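Local atomic coordinates of centrosomal protein 120 (Oreochromis niloticus, PDB entry 6EWH), a protein that probably acts in centriole and cilium assembly, the part here being its second C2 domain. Residues Y64-E74 against P86-R94; K101-I112 against T124-S135. The protein carries 1 engineered substitution. One frame throughout, in Å; residues are numbered along the deposited sequence.

In the fold
Both contacts belong to one C2 domain, a beta sandwich of a mixed and an antiparallel sheet. Along the chain they come in series: contact 1 closes with strand 87-95, and helix 97-105, which follows directly, opens contact 2. Contact 1 spans the sandwich, setting hairpin 60-66/69-72 against strand 87-95 of the mixed sheet. Contact 2 pairs strands 110-116 and 119-126 within the antiparallel sheet and packs helix 97-105 against helix 128-133. Strands 60-66 and 110-116 are neighbours in that sheet; the contact centres lie about 14 Å apart, and Leu-67 CD2 meets Phe-103 CE2 at 3.6 Å. Contact 1 thus lies between the two sheets, and contact 2 within one of them and between two helices.

Contact 1 of 2, residues Y64-E74 against P86-R94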
# COMPACT_ATOMS: atom_id res chain seq x y z
N TYR A 64 -4.34 -1.02 -5.03
CA TYR A 64 -4.83 -1.02 -3.67
C TYR A 64 -5.87 0.06 -3.50
O TYR A 64 -5.95 1.01 -4.29
CB TYR A 64 -3.72 -0.86 -2.63
CG TYR A 64 -2.81 0.32 -2.85
CD1 TYR A 64 -1.69 0.20 -3.65
CD2 TYR A 64 -3.06 1.54 -2.23
CE1 TYR A 64 -0.84 1.29 -3.85
CE2 TYR A 64 -2.22 2.61 -2.40
CZ TYR A 64 -1.11 2.49 -3.21
OH TYR A 64 -0.28 3.56 -3.40
N SER A 65 -6.69 -0.10 -2.46
CA SER A 65 -7.68 0.88 -2.07
C SER A 65 -7.15 1.63 -0.86
O SER A 65 -6.88 1.02 0.18
CB SER A 65 -8.99 0.17 -1.73
OG SER A 65 -9.98 1.11 -1.37
N LEU A 66 -6.99 2.95 -0.99
CA LEU A 66 -6.49 3.79 0.10
C LEU A 66 -7.62 4.72 0.51
O LEU A 66 -7.98 5.63 -0.24
CB LEU A 66 -5.25 4.57 -0.34
CG LEU A 66 -4.62 5.50 0.72
CD1 LEU A 66 -4.11 4.72 1.91
CD2 LEU A 66 -3.49 6.30 0.11
N LEU A 67 -8.18 4.47 1.69
CA LEU A 67 -9.34 5.20 2.20
C LEU A 67 -10.45 5.32 1.15
O LEU A 67 -11.01 6.39 0.91
CB LEU A 67 -8.95 6.56 2.78
CG LEU A 67 -7.96 6.54 3.94
CD1 LEU A 67 -7.80 7.94 4.52
CD2 LEU A 67 -8.37 5.56 5.01
N GLY A 68 -10.75 4.20 0.49
CA GLY A 68 -11.80 4.20 -0.51
C GLY A 68 -11.42 4.71 -1.88
O GLY A 68 -12.29 4.81 -2.75
N ASN A 69 -10.16 5.04 -2.10
CA ASN A 69 -9.69 5.48 -3.41
C ASN A 69 -8.99 4.33 -4.12
O ASN A 69 -8.03 3.77 -3.57
CB ASN A 69 -8.71 6.64 -3.25
CG ASN A 69 -9.36 7.87 -2.67
OD1 ASN A 69 -10.01 8.62 -3.38
ND2 ASN A 69 -9.21 8.06 -1.36
N ASP A 70 -9.44 4.00 -5.33
CA ASP A 70 -8.80 2.94 -6.10
C ASP A 70 -7.53 3.48 -6.73
O ASP A 70 -7.56 4.49 -7.44
CB ASP A 70 -9.74 2.43 -7.20
CG ASP A 70 -10.90 1.61 -6.64
OD1 ASP A 70 -10.73 0.94 -5.60
OD2 ASP A 70 -11.99 1.64 -7.25
N ILE A 71 -6.41 2.83 -6.45
CA ILE A 71 -5.10 3.27 -6.92
C ILE A 71 -4.45 2.14 -7.72
O ILE A 71 -4.41 1.00 -7.27
CB ILE A 71 -4.23 3.72 -5.74
CG1 ILE A 71 -4.85 4.98 -5.11
CG2 ILE A 71 -2.78 3.95 -6.18
CD1 ILE A 71 -4.32 5.35 -3.76
N THR A 72 -3.96 2.48 -8.91
CA THR A 72 -3.19 1.55 -9.71
C THR A 72 -1.83 2.17 -10.01
O THR A 72 -1.73 3.38 -10.24
CB THR A 72 -3.86 1.18 -11.04
OG1 THR A 72 -4.03 2.35 -11.84
CG2 THR A 72 -5.23 0.53 -10.79
N SER A 73 -0.81 1.33 -10.05
CA SER A 73 0.53 1.80 -10.34
C SER A 73 0.86 1.68 -11.83
O SER A 73 0.09 1.13 -12.63
CB SER A 73 1.55 1.03 -9.51
OG SER A 73 1.74 -0.29 -10.02
N GLU A 74 2.03 2.20 -12.19
CA GLU A 74 2.45 2.23 -13.59
C GLU A 74 2.73 0.82 -14.09
O GLU A 74 3.51 0.09 -13.46
CB GLU A 74 3.72 3.08 -13.70
CG GLU A 74 4.33 3.11 -15.08
CD GLU A 74 3.84 4.29 -15.89
OE1 GLU A 74 2.75 4.82 -15.58
OE2 GLU A 74 4.55 4.70 -16.84
N PRO A 86 9.99 3.39 -8.25
CA PRO A 86 9.27 3.61 -6.99
C PRO A 86 8.17 4.63 -7.22
O PRO A 86 8.36 5.63 -7.90
CB PRO A 86 10.35 4.15 -6.04
CG PRO A 86 11.67 3.84 -6.70
CD PRO A 86 11.40 3.83 -8.18
N GLU A 87 7.00 4.35 -6.67
CA GLU A 87 5.82 5.14 -7.00
C GLU A 87 4.96 5.34 -5.76
O GLU A 87 4.61 4.37 -5.07
CB GLU A 87 5.00 4.44 -8.09
CG GLU A 87 3.77 5.24 -8.46
CD GLU A 87 3.03 4.67 -9.65
OE1 GLU A 87 3.54 3.70 -10.27
OE2 GLU A 87 1.94 5.19 -9.96
N ARG A 88 4.62 6.60 -5.48
CA ARG A 88 3.87 6.98 -4.30
C ARG A 88 2.48 7.43 -4.70
O ARG A 88 2.31 8.12 -5.71
CB ARG A 88 4.58 8.14 -3.59
CG ARG A 88 3.90 8.57 -2.29
CD ARG A 88 4.63 9.73 -1.64
NE ARG A 88 6.00 9.38 -1.31
CZ ARG A 88 7.06 10.02 -1.79
NH1 ARG A 88 8.27 9.61 -1.44
NH2 ARG A 88 6.92 11.05 -2.60
N ALA A 89 1.49 7.09 -3.88
CA ALA A 89 0.16 7.67 -3.96
C ALA A 89 -0.15 8.24 -2.59
O ALA A 89 0.17 7.62 -1.57
CB ALA A 89 -0.92 6.64 -4.32
N SER A 90 -0.74 9.44 -2.56
CA SER A 90 -0.99 10.15 -1.31
C SER A 90 -2.41 10.70 -1.30
O SER A 90 -2.92 11.11 -2.34
CB SER A 90 -0.05 11.36 -1.18
OG SER A 90 1.31 11.01 -1.30
N VAL A 91 -3.02 10.74 -0.11
CA VAL A 91 -4.30 11.41 0.09
C VAL A 91 -4.13 12.47 1.17
O VAL A 91 -3.33 12.32 2.10
CB VAL A 91 -5.43 10.43 0.46
CG1 VAL A 91 -5.74 9.52 -0.72
CG2 VAL A 91 -5.06 9.60 1.71
N ARG A 92 -4.91 13.54 1.06
CA ARG A 92 -4.92 14.59 2.06
C ARG A 92 -6.07 14.36 3.03
O ARG A 92 -7.18 14.01 2.63
CB ARG A 92 -5.07 15.96 1.41
CG ARG A 92 -3.89 16.35 0.53
CD ARG A 92 -4.17 17.68 -0.18
NE ARG A 92 -4.02 18.81 0.74
CZ ARG A 92 -4.74 19.92 0.69
NH1 ARG A 92 -5.71 20.05 -0.21
NH2 ARG A 92 -4.50 20.90 1.55
N ILE A 93 -5.79 14.57 4.32
CA ILE A 93 -6.76 14.33 5.38
C ILE A 93 -6.82 15.57 6.26
O ILE A 93 -5.79 16.10 6.68
CB ILE A 93 -6.38 13.09 6.21
CG1 ILE A 93 -6.37 11.83 5.35
CG2 ILE A 93 -7.37 12.90 7.37
CD1 ILE A 93 -5.69 10.65 6.00
N ARG A 94 -8.04 16.05 6.51
CA ARG A 94 -8.26 17.13 7.46
C ARG A 94 -8.81 16.50 8.73
O ARG A 94 -9.85 15.84 8.69
CB ARG A 94 -9.22 18.16 6.87
CG ARG A 94 -9.39 19.45 7.69
CD ARG A 94 -10.26 20.43 6.91
NE ARG A 94 -10.44 21.71 7.61
CZ ARG A 94 -11.37 21.93 8.54
NH1 ARG A 94 -12.21 20.97 8.89
NH2 ARG A 94 -11.46 23.13 9.11
O HOH W 1 1.84 3.39 -4.95
O HOH W 2 -0.07 5.01 -11.97
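In the beta sandwich of this C2 domain, the hairpin of strands 64-66 and 69-72 faces strand 87-94 of the opposite sheet, with Ala-89, Val-91 and Ile-93 directed at it. At their closest the strand axes are about 9 Å apart, and side chains fill the gap. Ala-89 CB lies obliquely by the end of the Tyr-64 side chain, 3.3 Å from Tyr-64 OH, with one of two modelled Ile-71 conformers beside it. Tyr-64 CG sits between its own backbone N and carbonyl carbon (chi1 53°), which sends the ring across the sandwich; Ile-71 CB covers part of one ring face. At the ring edge and in its plane a water 2.6 Å from Tyr-64 OH donates to Glu-87 O. Further along, Leu-66 CD2 reaches the Val-91 methyls, 4.0 Å from CG2, and the Leu-67 and Ile-93 side chains cross at about a right angle, with Leu-67 CD1 3.7 Å from Ile-93 CD1. Asn-69 ND2 approaches Val-91 CG1 while it donates to Leu-66 O across the type I' turn, an acceptor that also takes Asn-69 N. At the strand's other end the extended Glu-87 side chain uses the syn lone pair of OE1 to take Glu-74 N in a nearly straight bond of 2.9 Å (165°).

Contact 2 of 2, residues K101-I112 against T124-S135; sequences KAFLSQQPSLQI and TDVSLSALAGIS
The Gln-111 and Asp-125 side chains run side by side, pointing the same way, with amide and carboxylate planes turned 72° apart; in the Gln-111 conformer described, one of two, Asp-125 OD1 is 3.6 Å from Gln-111 CG. The other flat pair is Phe-103 and Gln-107: with its chain bent at chi2 (-46°), Gln-107 lays NE2 over one face of the Phe-103 ring, toward the rim, and donates to Phe-103 O from above the carbonyl plane. Gln-106 N reaches that oxygen from the opposite face. Gln-107 CB meanwhile rests 4.0 Å from Leu-128 CD1. Between the antiparallel helices, whose axes approach to 7.8 Å, the small Ala-132 CB fits against Leu-104 CB at 3.8 Å and against the Ser-105 backbone. Lys-101 runs extended past the carbonyl oxygens of Ala-132 and Ser-135, bends only at its tip, and makes a weak hydrogen bond from NZ to Ala-132 O; a water links NZ to Gly-133 O. Ser-127 is the N-cap of helix 128-133, its OG accepting from Ala-130 N at 2.9 Å. In the beta hairpin, Leu-110 with Val-126 and Ile-112 with Thr-124 form hydrogen-bonded pairs, Val-126 N meeting Leu-110 O at 2.7 Å. Ile-112 CD1 touches Val-126 CG2 at 3.9 Å on the face turned into the sandwich. There Val-126 also meets Val-176 and Phe-149, and Leu-110 touches Val-35 of strand 29-41. Leu-104 packs on Leu-33 and Leu-178, and Leu-131 also touches Leu-33, so both helices close over the mixed sheet beside the hairpin.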
# COMPACT_ATOMS: atom_id res chain seq x y z
N LYS A 101 -5.05 9.48 14.40
CA LYS A 101 -4.30 8.34 14.92
C LYS A 101 -5.24 7.23 15.37
O LYS A 101 -5.03 6.06 15.05
CB LYS A 101 -3.39 8.82 16.05
CG LYS A 101 -2.36 7.82 16.56
CD LYS A 101 -1.56 8.42 17.72
CE LYS A 101 -0.39 7.54 18.16
NZ LYS A 101 -0.81 6.24 18.75
N ALA A 102 -6.32 7.60 16.08
CA ALA A 102 -7.31 6.61 16.48
C ALA A 102 -7.98 5.97 15.26
O ALA A 102 -8.12 4.74 15.19
CB ALA A 102 -8.35 7.26 17.39
N PHE A 103 -8.36 6.79 14.28
CA PHE A 103 -8.97 6.27 13.06
C PHE A 103 -8.06 5.24 12.39
O PHE A 103 -8.50 4.13 12.08
CB PHE A 103 -9.26 7.43 12.10
CG PHE A 103 -9.66 7.00 10.71
CD1 PHE A 103 -10.95 6.59 10.44
CD2 PHE A 103 -8.75 7.05 9.66
CE1 PHE A 103 -11.33 6.22 9.15
CE2 PHE A 103 -9.12 6.67 8.38
CZ PHE A 103 -10.41 6.26 8.13
N LEU A 104 -6.79 5.59 12.18
CA LEU A 104 -5.90 4.65 11.50
C LEU A 104 -5.68 3.39 12.32
O LEU A 104 -5.59 2.29 11.76
CB LEU A 104 -4.57 5.33 11.19
CG LEU A 104 -4.69 6.39 10.11
CD1 LEU A 104 -3.39 7.15 9.99
CD2 LEU A 104 -5.07 5.76 8.78
N SER A 105 -5.59 3.52 13.65
CA SER A 105 -5.44 2.35 14.51
C SER A 105 -6.60 1.39 14.35
O SER A 105 -6.44 0.19 14.61
CB SER A 105 -5.27 2.77 15.98
OG SER A 105 -6.51 3.10 16.58
N GLN A 106 -7.76 1.88 13.90
CA GLN A 106 -8.96 1.06 13.74
C GLN A 106 -9.15 0.56 12.32
O GLN A 106 -10.12 -0.17 12.06
CB GLN A 106 -10.19 1.85 14.19
CG GLN A 106 -10.13 2.33 15.64
CD GLN A 106 -11.16 3.40 15.94
OE1 GLN A 106 -12.10 3.61 15.16
NE2 GLN A 106 -11.00 4.09 17.07
N GLN A 107 -8.26 0.91 11.38
CA GLN A 107 -8.54 0.50 10.01
C GLN A 107 -8.05 -0.92 9.76
O GLN A 107 -7.08 -1.37 10.38
CB GLN A 107 -7.84 1.44 9.03
CG GLN A 107 -8.40 2.86 9.08
CD GLN A 107 -9.92 2.88 9.10
OE1 GLN A 107 -10.56 2.59 8.09
NE2 GLN A 107 -10.50 3.21 10.25
N PRO A 108 -8.71 -1.63 8.86
CA PRO A 108 -8.17 -2.92 8.41
C PRO A 108 -6.92 -2.68 7.59
O PRO A 108 -6.66 -1.58 7.11
CB PRO A 108 -9.30 -3.48 7.52
CG PRO A 108 -9.97 -2.26 7.00
CD PRO A 108 -9.92 -1.25 8.11
N SER A 109 -6.12 -3.73 7.45
CA SER A 109 -4.88 -3.59 6.70
C SER A 109 -5.14 -3.21 5.25
O SER A 109 -6.17 -3.53 4.66
CB SER A 109 -4.06 -4.88 6.77
OG SER A 109 -3.44 -5.02 8.04
N LEU A 110 -4.20 -2.46 4.71
CA LEU A 110 -4.18 -2.20 3.28
C LEU A 110 -3.81 -3.49 2.57
O LEU A 110 -2.88 -4.19 2.97
CB LEU A 110 -3.12 -1.13 3.03
CG LEU A 110 -2.89 -0.53 1.65
CD1 LEU A 110 -4.06 0.35 1.30
CD2 LEU A 110 -1.61 0.27 1.70
N GLN A 111 -4.56 -3.84 1.52
CA GLN A 111 -4.28 -5.03 0.72
C GLN A 111 -3.76 -4.59 -0.64
O GLN A 111 -4.50 -4.05 -1.46
CB GLN A 111 -5.50 -5.94 0.60
CG GLN A 111 -5.67 -6.85 1.80
CD GLN A 111 -6.84 -7.81 1.65
OE1 GLN A 111 -7.88 -7.45 1.09
NE2 GLN A 111 -6.68 -9.03 2.14
N ILE A 112 -2.47 -4.82 -0.87
CA ILE A 112 -1.85 -4.43 -2.14
C ILE A 112 -1.76 -5.67 -3.01
O ILE A 112 -1.20 -6.69 -2.61
CB ILE A 112 -0.47 -3.81 -1.92
CG1 ILE A 112 -0.59 -2.55 -1.05
CG2 ILE A 112 0.18 -3.51 -3.27
CD1 ILE A 112 0.74 -1.97 -0.64
N THR A 124 -0.68 -8.66 -0.48
CA THR A 124 -0.01 -8.62 0.80
C THR A 124 -0.73 -7.62 1.69
O THR A 124 -1.32 -6.65 1.21
CB THR A 124 1.49 -8.30 0.65
OG1 THR A 124 2.16 -8.53 1.90
CG2 THR A 124 1.71 -6.85 0.23
N ASP A 125 -0.70 -7.88 2.99
CA ASP A 125 -1.36 -7.06 4.00
C ASP A 125 -0.36 -6.07 4.57
O ASP A 125 0.69 -6.47 5.08
CB ASP A 125 -1.84 -7.94 5.16
CG ASP A 125 -3.17 -8.58 4.90
OD1 ASP A 125 -3.47 -8.89 3.73
OD2 ASP A 125 -3.93 -8.77 5.88
N VAL A 126 -0.71 -4.79 4.53
CA VAL A 126 0.13 -3.73 5.08
C VAL A 126 -0.66 -3.03 6.18
O VAL A 126 -1.71 -2.42 5.91
CB VAL A 126 0.57 -2.74 4.00
CG1 VAL A 126 1.45 -1.67 4.61
CG2 VAL A 126 1.33 -3.48 2.90
N SER A 127 -0.18 -3.12 7.41
CA SER A 127 -0.96 -2.66 8.55
C SER A 127 -0.96 -1.13 8.60
O SER A 127 0.10 -0.51 8.62
CB SER A 127 -0.37 -3.21 9.83
OG SER A 127 -1.07 -2.73 10.96
N LEU A 128 -2.15 -0.54 8.64
CA LEU A 128 -2.23 0.87 8.97
C LEU A 128 -2.19 1.10 10.47
O LEU A 128 -1.70 2.14 10.92
CB LEU A 128 -3.49 1.51 8.38
CG LEU A 128 -3.57 1.52 6.85
CD1 LEU A 128 -4.90 2.07 6.41
CD2 LEU A 128 -2.42 2.32 6.26
N SER A 129 -2.70 0.15 11.26
CA SER A 129 -2.63 0.30 12.71
C SER A 129 -1.18 0.30 13.19
O SER A 129 -0.86 0.99 14.17
CB SER A 129 -3.44 -0.80 13.41
OG SER A 129 -2.90 -2.08 13.14
N ALA A 130 -0.30 -0.45 12.52
CA ALA A 130 1.12 -0.41 12.87
C ALA A 130 1.66 1.00 12.69
O ALA A 130 2.44 1.48 13.52
CB ALA A 130 1.91 -1.38 11.99
N LEU A 131 1.25 1.67 11.62
CA LEU A 131 1.69 3.04 11.36
C LEU A 131 1.14 3.98 12.42
O LEU A 131 1.87 4.84 12.94
CB LEU A 131 1.22 3.46 9.97
CG LEU A 131 1.41 4.94 9.64
CD1 LEU A 131 2.89 5.35 9.72
CD2 LEU A 131 0.84 5.24 8.27
N ALA A 132 -0.14 3.85 12.74
CA ALA A 132 -0.73 4.67 13.80
C ALA A 132 0.03 4.50 15.11
O ALA A 132 0.25 5.47 15.84
CB ALA A 132 -2.20 4.30 13.99
N GLY A 133 0.46 3.26 15.40
CA GLY A 133 1.14 3.00 16.66
C GLY A 133 2.45 3.75 16.83
O GLY A 133 2.87 4.03 17.95
N ILE A 134 3.12 4.07 15.72
CA ILE A 134 4.38 4.80 15.78
C ILE A 134 4.22 6.27 15.42
O ILE A 134 5.22 6.99 15.32
CB ILE A 134 5.48 4.12 14.94
CG1 ILE A 134 5.03 4.03 13.48
CG2 ILE A 134 5.82 2.75 15.51
CD1 ILE A 134 6.18 3.96 12.51
N SER A 135 2.99 6.74 15.22
CA SER A 135 2.75 8.14 14.85
C SER A 135 2.66 8.99 16.12
O SER A 135 1.62 9.54 16.48
CB SER A 135 1.50 8.26 13.99
OG SER A 135 1.66 7.58 12.74
O HOH W 3 1.20 4.69 19.92
O HOH W 4 -4.37 -1.90 9.85